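Local coordinates for NAD nucleotidase (Haemophilus influenzae, PDB 3ZTV), which degrades NAD to adenosine and nicotinamide riboside in the periplasm, acting as a zinc-dependent 5'-nucleotidase with additional pyrophosphatase activity, at residues Y24-E29 and K341-Y346; G44-V49 and A88-G93; N50-K55 and A269-L274; D234-L239 and K289-L294; V302-S305 and W309-L312. All blocks are in the same frame, centred on the assembly; numbering follows the deposited sequence.

In the fold
Leaving the N terminus, the chain passes residues 24-29, which meet helix 337-353 only 312 residues later, so interaction 1 closes the longest loop and encloses the other four. Inside it, interaction 2 closes a short loop by joining the start of helix 46-59 to helix 84-93. Interaction 3 starts from the next turns of helix 46-59 and runs to strand 270-278, crossing interaction 2. Interaction 4 opens before interaction 3 has closed and crosses it too, fixing helix 234-238 to strand 284-295, next to strand 270-278 in the seven-stranded sheet. Interaction 5 follows in series as a local hairpin, about 24 Å from interaction 4 between centres.

Interaction 1 (Y24-E29 and K341-Y346); sequences YLEPHE and KLIAKY
Ile-343 reaches from helix 337-353 to the bend of the loop at Leu-25 and Glu-26, and van der Waals contact accounts for everything that passes directly between 24-29 and 341-346. The closest approach is made by the far methyl of the isoleucine, CD1, which stands 3.4 Å from Leu-25 O. The same methyl lies 4.5 Å from Leu-25 CB, a looser apolar contact. The shorter branch of Ile-343 serves the next residue: CG2 comes to 4.5 Å from Glu-26 CG, touching the aliphatic part of that acidic side chain. With CG1 placed beside the backbone N (chi1 -67°) and the chain then extended to CD1, the two branches reach different points of the loop. The summed buried surface is modest, at 152 Å².

The polar interactions point elsewhere. Leu-25 O, although it has a methyl beside it, also takes part in the backbone hydrogen bond with Phe-46 N that joins these residues at the start of helix 46-59. Glu-26 turns its carboxylate away from the isoleucine: OE2 bonds Tyr-77 OH and OE1 forms a salt bridge with Lys-347, one turn beyond Ile-343, so an ionic link reinforces the hydrophobic one between loop and helix.

The contact therefore sits where three helices gather round a loop that leads into strand 28-34. Helix 84-93 supplies Ala-85, touched by both Leu-25 and Tyr-346, helix 76-79 adds Tyr-77 against the same two side chains, and helix 337-353 closes the group.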
# COMPACT_ATOMS: atom_id res chain seq x y z
N TYR A 24 24.80 -18.22 -14.09
CA TYR A 24 25.83 -19.22 -13.78
C TYR A 24 25.55 -20.49 -14.56
O TYR A 24 24.97 -21.46 -14.04
CB TYR A 24 25.90 -19.51 -12.28
CG TYR A 24 26.74 -18.51 -11.52
CD1 TYR A 24 26.30 -17.21 -11.32
CD2 TYR A 24 27.99 -18.86 -11.03
CE1 TYR A 24 27.07 -16.29 -10.63
CE2 TYR A 24 28.78 -17.95 -10.34
CZ TYR A 24 28.31 -16.66 -10.14
OH TYR A 24 29.09 -15.77 -9.46
N LEU A 25 25.95 -20.51 -15.83
CA LEU A 25 25.73 -21.69 -16.65
C LEU A 25 26.71 -22.81 -16.33
O LEU A 25 26.37 -23.99 -16.48
CB LEU A 25 25.82 -21.34 -18.14
CG LEU A 25 24.50 -20.94 -18.82
CD1 LEU A 25 23.80 -19.80 -18.09
CD2 LEU A 25 24.73 -20.59 -20.28
N GLU A 26 27.91 -22.45 -15.89
CA GLU A 26 28.93 -23.44 -15.55
C GLU A 26 28.95 -23.64 -14.04
O GLU A 26 28.43 -22.81 -13.31
CB GLU A 26 30.31 -22.96 -16.03
CG GLU A 26 30.46 -22.85 -17.54
CD GLU A 26 31.89 -22.53 -17.96
OE1 GLU A 26 32.82 -23.24 -17.52
OE2 GLU A 26 32.10 -21.57 -18.73
N PRO A 27 29.57 -24.73 -13.58
CA PRO A 27 29.78 -24.94 -12.15
C PRO A 27 30.66 -23.84 -11.56
O PRO A 27 31.32 -23.11 -12.31
CB PRO A 27 30.51 -26.30 -12.09
CG PRO A 27 30.14 -26.98 -13.37
CD PRO A 27 30.08 -25.86 -14.38
N HIS A 28 30.67 -23.72 -10.24
CA HIS A 28 31.61 -22.82 -9.57
C HIS A 28 32.16 -23.49 -8.31
O HIS A 28 31.62 -24.48 -7.82
CB HIS A 28 30.98 -21.45 -9.27
CG HIS A 28 29.89 -21.50 -8.25
ND1 HIS A 28 28.60 -21.90 -8.55
CD2 HIS A 28 29.88 -21.17 -6.94
CE1 HIS A 28 27.86 -21.84 -7.46
NE2 HIS A 28 28.61 -21.39 -6.47
N GLU A 29 33.25 -22.96 -7.79
CA GLU A 29 33.91 -23.57 -6.65
C GLU A 29 33.28 -23.14 -5.32
O GLU A 29 32.83 -22.00 -5.17
CB GLU A 29 35.39 -23.20 -6.67
CG GLU A 29 36.25 -23.93 -5.66
CD GLU A 29 37.72 -23.59 -5.84
OE1 GLU A 29 38.37 -24.22 -6.70
OE2 GLU A 29 38.21 -22.68 -5.14
N LYS A 341 25.47 -29.68 -24.84
CA LYS A 341 25.67 -29.17 -26.19
C LYS A 341 25.52 -27.65 -26.26
O LYS A 341 26.32 -26.96 -26.88
CB LYS A 341 24.71 -29.85 -27.17
CG LYS A 341 25.00 -31.32 -27.43
CD LYS A 341 23.92 -31.97 -28.30
CE LYS A 341 23.25 -30.96 -29.23
NZ LYS A 341 24.20 -30.33 -30.17
N LEU A 342 24.47 -27.14 -25.61
CA LEU A 342 24.24 -25.70 -25.57
C LEU A 342 25.40 -24.98 -24.89
O LEU A 342 25.90 -23.98 -25.40
CB LEU A 342 22.93 -25.36 -24.85
CG LEU A 342 21.65 -25.77 -25.57
CD1 LEU A 342 20.43 -25.64 -24.65
CD2 LEU A 342 21.46 -24.94 -26.83
N ILE A 343 25.82 -25.50 -23.74
CA ILE A 343 26.87 -24.83 -22.99
C ILE A 343 28.22 -24.86 -23.73
O ILE A 343 28.97 -23.88 -23.69
CB ILE A 343 26.97 -25.37 -21.55
CG1 ILE A 343 25.71 -24.99 -20.77
CG2 ILE A 343 28.20 -24.82 -20.84
CD1 ILE A 343 25.62 -25.63 -19.39
N ALA A 344 28.51 -25.96 -24.41
CA ALA A 344 29.73 -26.04 -25.22
C ALA A 344 29.73 -24.98 -26.30
O ALA A 344 30.74 -24.31 -26.54
CB ALA A 344 29.86 -27.43 -25.84
N LYS A 345 28.58 -24.82 -26.96
CA LYS A 345 28.43 -23.81 -27.99
C LYS A 345 28.63 -22.40 -27.44
O LYS A 345 29.36 -21.59 -28.02
CB LYS A 345 27.06 -23.92 -28.66
CG LYS A 345 26.79 -22.85 -29.70
CD LYS A 345 25.41 -22.98 -30.33
CE LYS A 345 24.32 -22.61 -29.35
NZ LYS A 345 22.96 -22.74 -29.96
N TYR A 346 27.96 -22.10 -26.32
CA TYR A 346 28.05 -20.76 -25.73
C TYR A 346 29.42 -20.47 -25.13
O TYR A 346 29.90 -19.34 -25.19
CB TYR A 346 26.92 -20.51 -24.71
CG TYR A 346 25.58 -20.28 -25.35
CD1 TYR A 346 25.34 -19.13 -26.09
CD2 TYR A 346 24.55 -21.20 -25.22
CE1 TYR A 346 24.11 -18.91 -26.69
CE2 TYR A 346 23.32 -20.99 -25.82
CZ TYR A 346 23.11 -19.84 -26.55
OH TYR A 346 21.88 -19.62 -27.14

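Interaction 2 (G44-V49 and A88-G93); sequences GGFSAV and AVMNAG
Phe-46 lays one face of its ring over Val-89, whose CG2 methyl is 3.7 Å from the ring centroid and 14° off the normal, the geometry of a CH-pi contact. The methyl is displaced toward the CG side of the ring, where Phe-46 CG to Val-89 CG2 measures 3.6 Å. Val-89 CB supports the same region at 3.7 Å from Phe-46 CD1, so the isopropyl group meets the ring through more than a single methyl.

Farther out, the ring follows the helix backbone. Phe-46 CE1 stands 3.6 Å from Val-89 O, and Phe-46 CZ is 4.2 Å from Met-90 CG, the ring and the methionine chain meeting obliquely. Phe-46 adopts chi1 -128°, well away from a staggered value, which suggests that its neighbours dictate the ring's position. The opposite face is occupied from within its own helix, where Val-49 CG1 lies 4.0 Å above the ring plane. Phe-46 is thus layered between two valines, one from each helix, and His-21 packs edge-to-face against it. Its side chain lies about 9 Å from that of His-22, a zinc ligand.

Val-89 O, besides lying near the ring, accepts a hydrogen bond from Asn-50 ND2. This side-chain-to-backbone bond ties the two helices one turn along from the phenylalanine.

All three touching residues are buried. No hydrogen bond runs between 44-49 and 88-93 themselves, so their association rests on dispersion and CH-pi packing, with the buried carbonyl of Val-89 satisfied from the next turn by the asparagine amide.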
# COMPACT_ATOMS: atom_id res chain seq x y z
N GLY A 44 27.06 -27.02 -8.90
CA GLY A 44 26.15 -26.29 -9.75
C GLY A 44 26.38 -26.41 -11.24
O GLY A 44 26.92 -27.41 -11.73
N GLY A 45 25.96 -25.38 -11.97
CA GLY A 45 25.96 -25.40 -13.42
C GLY A 45 24.61 -25.86 -13.95
O GLY A 45 23.94 -26.69 -13.33
N PHE A 46 24.22 -25.33 -15.10
CA PHE A 46 22.89 -25.63 -15.62
C PHE A 46 22.76 -27.03 -16.22
O PHE A 46 21.64 -27.53 -16.33
CB PHE A 46 22.40 -24.56 -16.60
CG PHE A 46 21.03 -24.03 -16.26
CD1 PHE A 46 19.89 -24.70 -16.68
CD2 PHE A 46 20.88 -22.88 -15.50
CE1 PHE A 46 18.63 -24.23 -16.37
CE2 PHE A 46 19.61 -22.41 -15.18
CZ PHE A 46 18.49 -23.08 -15.62
N SER A 47 23.86 -27.66 -16.61
CA SER A 47 23.75 -29.04 -17.09
C SER A 47 23.27 -29.94 -15.95
O SER A 47 22.37 -30.77 -16.15
CB SER A 47 25.08 -29.54 -17.64
OG SER A 47 24.95 -30.87 -18.11
N ALA A 48 23.86 -29.78 -14.77
CA ALA A 48 23.41 -30.52 -13.59
C ALA A 48 21.97 -30.17 -13.22
O ALA A 48 21.19 -31.06 -12.87
CB ALA A 48 24.34 -30.28 -12.41
N VAL A 49 21.61 -28.89 -13.28
CA VAL A 49 20.24 -28.47 -12.96
C VAL A 49 19.24 -29.21 -13.85
O VAL A 49 18.29 -29.84 -13.35
CB VAL A 49 20.03 -26.94 -13.10
CG1 VAL A 49 18.55 -26.60 -13.12
CG2 VAL A 49 20.72 -26.20 -11.97
N ALA A 88 18.13 -20.09 -23.45
CA ALA A 88 18.36 -21.38 -24.08
C ALA A 88 18.39 -22.52 -23.05
O ALA A 88 17.76 -23.57 -23.24
CB ALA A 88 19.65 -21.35 -24.90
N VAL A 89 19.14 -22.33 -21.98
CA VAL A 89 19.25 -23.39 -20.98
C VAL A 89 17.96 -23.54 -20.16
O VAL A 89 17.58 -24.65 -19.77
CB VAL A 89 20.51 -23.28 -20.09
CG1 VAL A 89 21.79 -23.34 -20.95
CG2 VAL A 89 20.49 -22.01 -19.24
N MET A 90 17.27 -22.43 -19.92
CA MET A 90 15.96 -22.48 -19.25
C MET A 90 14.95 -23.24 -20.10
O MET A 90 14.21 -24.09 -19.59
CB MET A 90 15.46 -21.07 -18.95
CG MET A 90 16.26 -20.36 -17.87
SD MET A 90 15.94 -18.59 -17.74
CE MET A 90 14.35 -18.56 -16.89
N ASN A 91 14.91 -22.94 -21.40
CA ASN A 91 14.02 -23.65 -22.31
C ASN A 91 14.30 -25.15 -22.26
O ASN A 91 13.37 -25.96 -22.26
CB ASN A 91 14.19 -23.13 -23.74
CG ASN A 91 13.56 -21.77 -23.94
OD1 ASN A 91 12.76 -21.30 -23.12
ND2 ASN A 91 13.89 -21.12 -25.05
N ALA A 92 15.58 -25.52 -22.21
CA ALA A 92 15.98 -26.92 -22.19
C ALA A 92 15.57 -27.64 -20.91
O ALA A 92 15.49 -28.87 -20.88
CB ALA A 92 17.49 -27.05 -22.41
N GLY A 93 15.31 -26.88 -19.85
CA GLY A 93 14.83 -27.44 -18.60
C GLY A 93 13.32 -27.60 -18.53
O GLY A 93 12.81 -28.20 -17.58

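Interaction 3 (N50-K55 and A269-L274); sequences NAKLNK and AVVGDL
This is helix-on-sheet packing in the calcineurin-like domain: helix 46-59 rests on a face of the seven-stranded sheet, and strand 270-278 offers it Val-271. The valine is the sole residue of 269-274 in direct contact with 50-55, and two side chains on adjacent positions of the helix meet it at different points. Leu-53 approaches with one methyl, its CD2 standing 3.7 Å from Val-271 CG1. That valine methyl is anti to the backbone N (chi1 167°), a placement that turns it to the leucine. Lys-52 uses its aliphatic stem instead, CG lying 4.2 Å from Val-271 CB.

Beyond CG the lysine bends away from the valine, and NZ bonds Ser-331 OG on strand 330-332 at the edge of the same sheet. Leu-53 also packs on Leu-16 and Val-271 on Ile-18, both from the adjoining strand 11-18, so the patch extends across neighbouring strands.

Between 50-55 and 269-274 there is no hydrogen bond, and 128 Å² of surface is buried in total. Cohesion is hence purely apolar here, while the one charged residue taking part contributes methylene groups to the patch and carries its ammonium to a polar partner outside it.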
# COMPACT_ATOMS: atom_id res chain seq x y z
N ASN A 50 19.44 -29.13 -15.16
CA ASN A 50 18.49 -29.74 -16.07
C ASN A 50 18.45 -31.26 -15.97
O ASN A 50 17.37 -31.86 -16.02
CB ASN A 50 18.72 -29.26 -17.50
CG ASN A 50 18.23 -27.83 -17.73
OD1 ASN A 50 17.47 -27.28 -16.92
ND2 ASN A 50 18.67 -27.22 -18.82
N ALA A 51 19.61 -31.88 -15.80
CA ALA A 51 19.66 -33.33 -15.62
C ALA A 51 18.88 -33.75 -14.37
O ALA A 51 18.11 -34.70 -14.41
CB ALA A 51 21.11 -33.80 -15.52
N LYS A 52 19.10 -33.05 -13.27
CA LYS A 52 18.41 -33.40 -12.03
C LYS A 52 16.90 -33.15 -12.11
O LYS A 52 16.10 -33.99 -11.67
CB LYS A 52 19.03 -32.67 -10.83
CG LYS A 52 18.41 -33.05 -9.48
CD LYS A 52 19.20 -34.11 -8.74
CE LYS A 52 19.13 -35.47 -9.42
NZ LYS A 52 19.64 -36.57 -8.52
N LEU A 53 16.49 -32.01 -12.67
CA LEU A 53 15.07 -31.74 -12.88
C LEU A 53 14.44 -32.82 -13.77
O LEU A 53 13.35 -33.31 -13.48
CB LEU A 53 14.85 -30.35 -13.49
CG LEU A 53 15.11 -29.14 -12.60
CD1 LEU A 53 15.03 -27.86 -13.43
CD2 LEU A 53 14.14 -29.10 -11.43
N ASN A 54 15.14 -33.21 -14.84
CA ASN A 54 14.61 -34.21 -15.75
C ASN A 54 14.41 -35.55 -15.05
O ASN A 54 13.39 -36.21 -15.24
CB ASN A 54 15.51 -34.38 -16.97
CG ASN A 54 15.37 -33.23 -17.96
OD1 ASN A 54 14.43 -32.45 -17.88
ND2 ASN A 54 16.30 -33.14 -18.91
N LYS A 55 15.38 -35.96 -14.25
CA LYS A 55 15.27 -37.23 -13.57
C LYS A 55 14.21 -37.21 -12.48
O LYS A 55 13.45 -38.17 -12.32
CB LYS A 55 16.63 -37.65 -13.00
CG LYS A 55 17.60 -38.07 -14.09
CD LYS A 55 18.89 -38.60 -13.52
CE LYS A 55 19.84 -37.48 -13.15
NZ LYS A 55 21.22 -37.99 -12.89
N ALA A 269 23.09 -23.94 -7.83
CA ALA A 269 23.70 -24.93 -6.92
C ALA A 269 22.74 -25.99 -6.40
O ALA A 269 23.19 -27.07 -6.01
CB ALA A 269 24.36 -24.23 -5.75
N VAL A 270 21.44 -25.68 -6.40
CA VAL A 270 20.46 -26.52 -5.70
C VAL A 270 19.20 -26.70 -6.52
O VAL A 270 18.71 -25.75 -7.14
CB VAL A 270 20.07 -25.90 -4.32
CG1 VAL A 270 18.77 -26.50 -3.75
CG2 VAL A 270 21.21 -26.07 -3.33
N VAL A 271 18.67 -27.92 -6.51
CA VAL A 271 17.30 -28.17 -6.92
C VAL A 271 16.50 -28.52 -5.67
O VAL A 271 16.79 -29.51 -5.00
CB VAL A 271 17.20 -29.30 -7.96
CG1 VAL A 271 15.75 -29.76 -8.14
CG2 VAL A 271 17.80 -28.86 -9.30
N GLY A 272 15.52 -27.68 -5.33
CA GLY A 272 14.64 -27.97 -4.21
C GLY A 272 13.54 -28.94 -4.63
O GLY A 272 13.03 -28.86 -5.74
N ASP A 273 13.18 -29.83 -3.72
CA ASP A 273 12.29 -30.96 -3.99
C ASP A 273 11.34 -31.09 -2.79
O ASP A 273 11.74 -31.54 -1.72
CB ASP A 273 13.22 -32.18 -4.13
CG ASP A 273 12.50 -33.52 -4.26
OD1 ASP A 273 11.26 -33.59 -4.22
OD2 ASP A 273 13.24 -34.53 -4.40
N LEU A 274 10.10 -30.63 -2.96
CA LEU A 274 9.09 -30.61 -1.89
C LEU A 274 7.84 -31.34 -2.35
O LEU A 274 7.14 -30.88 -3.26
CB LEU A 274 8.75 -29.17 -1.46
CG LEU A 274 7.92 -29.05 -0.18
CD1 LEU A 274 8.81 -29.36 1.01
CD2 LEU A 274 7.29 -27.67 -0.03

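Interaction 4 (D234-L239 and K289-L294); sequences DELRSL and KIPHVL
Leu-236 is the residue that carries helix 234-238 onto strand 284-295, meeting Pro-291 and Val-293, and the residues before and after it hold the short helix in shape. Asp-234 begins the turn. Its OD1 forms a salt bridge with Arg-237 NH1 at 2.9 Å, the nitrogen approaching from above the carboxylate plane rather than within it. Glu-235 comes next, and its carboxylate takes both backbone N-H groups of Lys-328 and Ser-329, linking the helix to the loop ahead of strand 330-332.

At Leu-236 the contact proper is made. CG sits beside the backbone N (chi1 -59°), with the forked end directed at the strand. One methyl, CD1, touches two residues: it is 3.9 Å from Pro-291 CG and 3.8 Å from Val-293 CG2. The second methyl, CD2, adds a further contact at 3.9 Å to Val-293 CG2, so that the valine methyl faces both prongs of the leucine. Pro-291 and Val-293 are two apart on the strand and therefore on one face of it.

Arg-237 continues past Asp-234 to a second acid, Glu-246, through NH2. Ser-238 closes the turn by donating from OG to Glu-235 O at 2.6 Å. Leu-239 then packs on Ile-330.

Strand 330-332 adjoins strand 284-295, and its Ile-330 meets Leu-236, Leu-239 and Val-293, completing the apolar patch. His-292 and Leu-294, pointing the other way, reach helix 46-59, so strand 284-295 lies between the short helix on one face and the long one on the other.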
# COMPACT_ATOMS: atom_id res chain seq x y z
N ASP A 234 20.19 -31.42 8.40
CA ASP A 234 21.34 -31.89 9.16
C ASP A 234 22.49 -32.38 8.29
O ASP A 234 23.65 -32.14 8.61
CB ASP A 234 20.94 -32.95 10.19
CG ASP A 234 20.13 -32.36 11.33
OD1 ASP A 234 20.21 -31.13 11.56
OD2 ASP A 234 19.41 -33.13 12.00
N GLU A 235 22.17 -33.08 7.20
CA GLU A 235 23.21 -33.51 6.25
C GLU A 235 24.03 -32.32 5.75
O GLU A 235 25.26 -32.35 5.77
CB GLU A 235 22.60 -34.25 5.06
CG GLU A 235 22.33 -35.74 5.27
CD GLU A 235 22.01 -36.46 3.97
OE1 GLU A 235 21.82 -35.79 2.93
OE2 GLU A 235 21.96 -37.72 3.97
N LEU A 236 23.36 -31.27 5.29
CA LEU A 236 24.09 -30.13 4.74
C LEU A 236 24.82 -29.34 5.83
O LEU A 236 25.91 -28.81 5.60
CB LEU A 236 23.15 -29.24 3.94
CG LEU A 236 22.45 -29.94 2.76
CD1 LEU A 236 21.67 -28.92 1.94
CD2 LEU A 236 23.44 -30.70 1.87
N ARG A 237 24.25 -29.30 7.04
CA ARG A 237 24.94 -28.69 8.17
C ARG A 237 26.24 -29.44 8.48
O ARG A 237 27.24 -28.82 8.85
CB ARG A 237 24.05 -28.65 9.41
CG ARG A 237 22.88 -27.72 9.27
CD ARG A 237 21.99 -27.73 10.52
NE ARG A 237 20.81 -26.93 10.24
CZ ARG A 237 19.59 -27.41 10.02
NH1 ARG A 237 19.34 -28.71 10.12
NH2 ARG A 237 18.61 -26.57 9.74
N SER A 238 26.24 -30.76 8.32
CA SER A 238 27.42 -31.57 8.65
C SER A 238 28.59 -31.26 7.72
O SER A 238 29.75 -31.50 8.07
CB SER A 238 27.09 -33.06 8.61
OG SER A 238 27.04 -33.57 7.28
N LEU A 239 28.29 -30.73 6.53
CA LEU A 239 29.31 -30.35 5.57
C LEU A 239 29.72 -28.89 5.73
O LEU A 239 30.54 -28.37 4.96
CB LEU A 239 28.80 -30.58 4.15
CG LEU A 239 28.52 -32.01 3.71
CD1 LEU A 239 27.90 -32.03 2.32
CD2 LEU A 239 29.81 -32.83 3.74
N LYS A 289 10.89 -33.79 1.50
CA LYS A 289 11.57 -32.50 1.59
C LYS A 289 13.07 -32.72 1.46
O LYS A 289 13.72 -33.18 2.40
CB LYS A 289 11.22 -31.78 2.89
CG LYS A 289 11.20 -32.66 4.15
CD LYS A 289 10.88 -31.82 5.38
CE LYS A 289 10.93 -32.66 6.65
NZ LYS A 289 12.32 -33.10 6.97
N ILE A 290 13.60 -32.43 0.28
CA ILE A 290 15.03 -32.63 0.01
C ILE A 290 15.60 -31.44 -0.76
O ILE A 290 15.17 -31.15 -1.88
CB ILE A 290 15.28 -33.87 -0.85
CG1 ILE A 290 14.54 -35.09 -0.27
CG2 ILE A 290 16.78 -34.15 -0.95
CD1 ILE A 290 14.53 -36.29 -1.22
N PRO A 291 16.54 -30.71 -0.14
CA PRO A 291 17.31 -29.72 -0.90
C PRO A 291 18.52 -30.39 -1.56
O PRO A 291 19.51 -30.69 -0.87
CB PRO A 291 17.75 -28.73 0.17
CG PRO A 291 17.87 -29.57 1.42
CD PRO A 291 16.91 -30.73 1.29
N HIS A 292 18.45 -30.66 -2.86
CA HIS A 292 19.54 -31.36 -3.56
C HIS A 292 20.67 -30.41 -3.93
O HIS A 292 20.50 -29.55 -4.80
CB HIS A 292 19.04 -31.99 -4.85
CG HIS A 292 18.00 -33.06 -4.66
ND1 HIS A 292 16.65 -32.81 -4.68
CD2 HIS A 292 18.14 -34.40 -4.48
CE1 HIS A 292 15.99 -33.95 -4.51
NE2 HIS A 292 16.87 -34.93 -4.39
N VAL A 293 21.84 -30.58 -3.31
CA VAL A 293 23.02 -29.83 -3.72
C VAL A 293 23.71 -30.57 -4.86
O VAL A 293 24.06 -31.75 -4.75
CB VAL A 293 24.00 -29.63 -2.56
CG1 VAL A 293 25.29 -28.97 -3.04
CG2 VAL A 293 23.36 -28.78 -1.48
N LEU A 294 23.90 -29.87 -5.98
CA LEU A 294 24.47 -30.44 -7.19
C LEU A 294 25.98 -30.30 -7.13
O LEU A 294 26.50 -29.19 -7.15
CB LEU A 294 23.92 -29.70 -8.41
CG LEU A 294 22.39 -29.61 -8.46
CD1 LEU A 294 21.96 -28.69 -9.60
CD2 LEU A 294 21.75 -30.99 -8.58

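Interaction 5 (V302-S305 and W309-L312); sequences VKNS and WAEL
Val-302 and Ala-310 exchange two backbone hydrogen bonds, forming an antiparallel hydrogen-bonded pair. Ala-310 N donates to Val-302 O at 2.9 Å in a nearly straight bond of 170°, and Val-302 N returns one to Ala-310 O at 3.0 Å and 155°. Val-302 O is approached a second time, by Trp-309 CA at 3.5 Å, a weak CA-H...O contact beside the stronger bond.

Lys-303 and Trp-309 form the next, non-hydrogen-bonded pair, with their CA atoms 4.3 Å apart, and here side chains do the holding. Lys-303 CB lies over the face of the six-membered ring of the indole, 4.0 Å from its centroid and 10° off the normal, a CH-pi contact. Lys-303 N also sits over that face, 3.6 Å from Trp-309 CE3. The lysine chain stays extended until its last bond, and NZ finds Gly-307 O in the turn. Asn-304 OD1 takes two backbone donors, Lys-308 N and Glu-306 N, satisfying amides of the connection. Trp-309 has a cation-pi partner as well, Lys-40 of strand 37-43.

On the face bearing Val-302 and Ala-310, the valine meets Leu-312 at about a right angle, with Val-302 CG2 to Leu-312 CD2 at 3.7 Å. Leu-312 lies past the last paired residue of its strand, so this contact extends the Val-302 end of the ladder, away from the turn.

Two short antiparallel strands, 301-303 and 309-311, joined by a five-residue connection whose amides are gathered by an asparagine carboxamide, make a two-stranded beta hairpin at the protein surface.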
# COMPACT_ATOMS: atom_id res chain seq x y z
N VAL A 302 42.34 -30.53 -0.87
CA VAL A 302 42.61 -30.11 0.50
C VAL A 302 43.97 -29.42 0.55
O VAL A 302 44.84 -29.67 -0.29
CB VAL A 302 42.57 -31.30 1.48
CG1 VAL A 302 41.21 -31.99 1.41
CG2 VAL A 302 43.69 -32.28 1.18
N LYS A 303 44.16 -28.53 1.52
CA LYS A 303 45.39 -27.75 1.63
C LYS A 303 46.48 -28.56 2.31
O LYS A 303 46.28 -29.09 3.40
CB LYS A 303 45.12 -26.46 2.42
CG LYS A 303 46.26 -25.45 2.45
CD LYS A 303 45.85 -24.23 3.27
CE LYS A 303 46.95 -23.18 3.33
NZ LYS A 303 46.93 -22.27 2.16
N ASN A 304 47.64 -28.68 1.66
CA ASN A 304 48.74 -29.45 2.24
C ASN A 304 49.63 -28.60 3.15
O ASN A 304 49.34 -27.42 3.38
CB ASN A 304 49.55 -30.19 1.17
CG ASN A 304 50.33 -29.27 0.24
OD1 ASN A 304 50.64 -28.13 0.59
ND2 ASN A 304 50.66 -29.77 -0.94
N SER A 305 50.69 -29.20 3.67
CA SER A 305 51.52 -28.53 4.68
C SER A 305 52.35 -27.38 4.12
O SER A 305 52.87 -26.56 4.87
CB SER A 305 52.39 -29.53 5.44
OG SER A 305 52.99 -30.47 4.57
N TRP A 309 46.68 -26.22 -2.39
CA TRP A 309 45.49 -27.03 -2.57
C TRP A 309 45.76 -28.15 -3.56
O TRP A 309 46.13 -27.90 -4.71
CB TRP A 309 44.32 -26.15 -3.00
CG TRP A 309 43.88 -25.24 -1.90
CD1 TRP A 309 44.37 -23.99 -1.61
CD2 TRP A 309 42.89 -25.52 -0.90
NE1 TRP A 309 43.73 -23.47 -0.51
CE2 TRP A 309 42.82 -24.39 -0.05
CE3 TRP A 309 42.06 -26.61 -0.64
CZ2 TRP A 309 41.95 -24.33 1.04
CZ3 TRP A 309 41.20 -26.55 0.44
CH2 TRP A 309 41.14 -25.41 1.26
N ALA A 310 45.60 -29.39 -3.12
CA ALA A 310 45.93 -30.56 -3.94
C ALA A 310 44.82 -31.60 -3.94
O ALA A 310 44.13 -31.78 -2.93
CB ALA A 310 47.25 -31.18 -3.48
N GLU A 311 44.65 -32.29 -5.05
CA GLU A 311 43.64 -33.34 -5.16
C GLU A 311 43.91 -34.54 -4.26
O GLU A 311 45.04 -35.04 -4.20
CB GLU A 311 43.53 -33.82 -6.61
CG GLU A 311 42.99 -32.78 -7.56
CD GLU A 311 41.49 -32.58 -7.46
OE1 GLU A 311 40.80 -33.40 -6.80
OE2 GLU A 311 40.98 -31.61 -8.05
N LEU A 312 42.87 -35.00 -3.58
CA LEU A 312 42.94 -36.24 -2.81
C LEU A 312 43.28 -37.41 -3.73
O LEU A 312 42.93 -37.40 -4.91
CB LEU A 312 41.61 -36.50 -2.10
CG LEU A 312 41.25 -35.52 -0.98
CD1 LEU A 312 39.88 -35.85 -0.40
CD2 LEU A 312 42.32 -35.54 0.10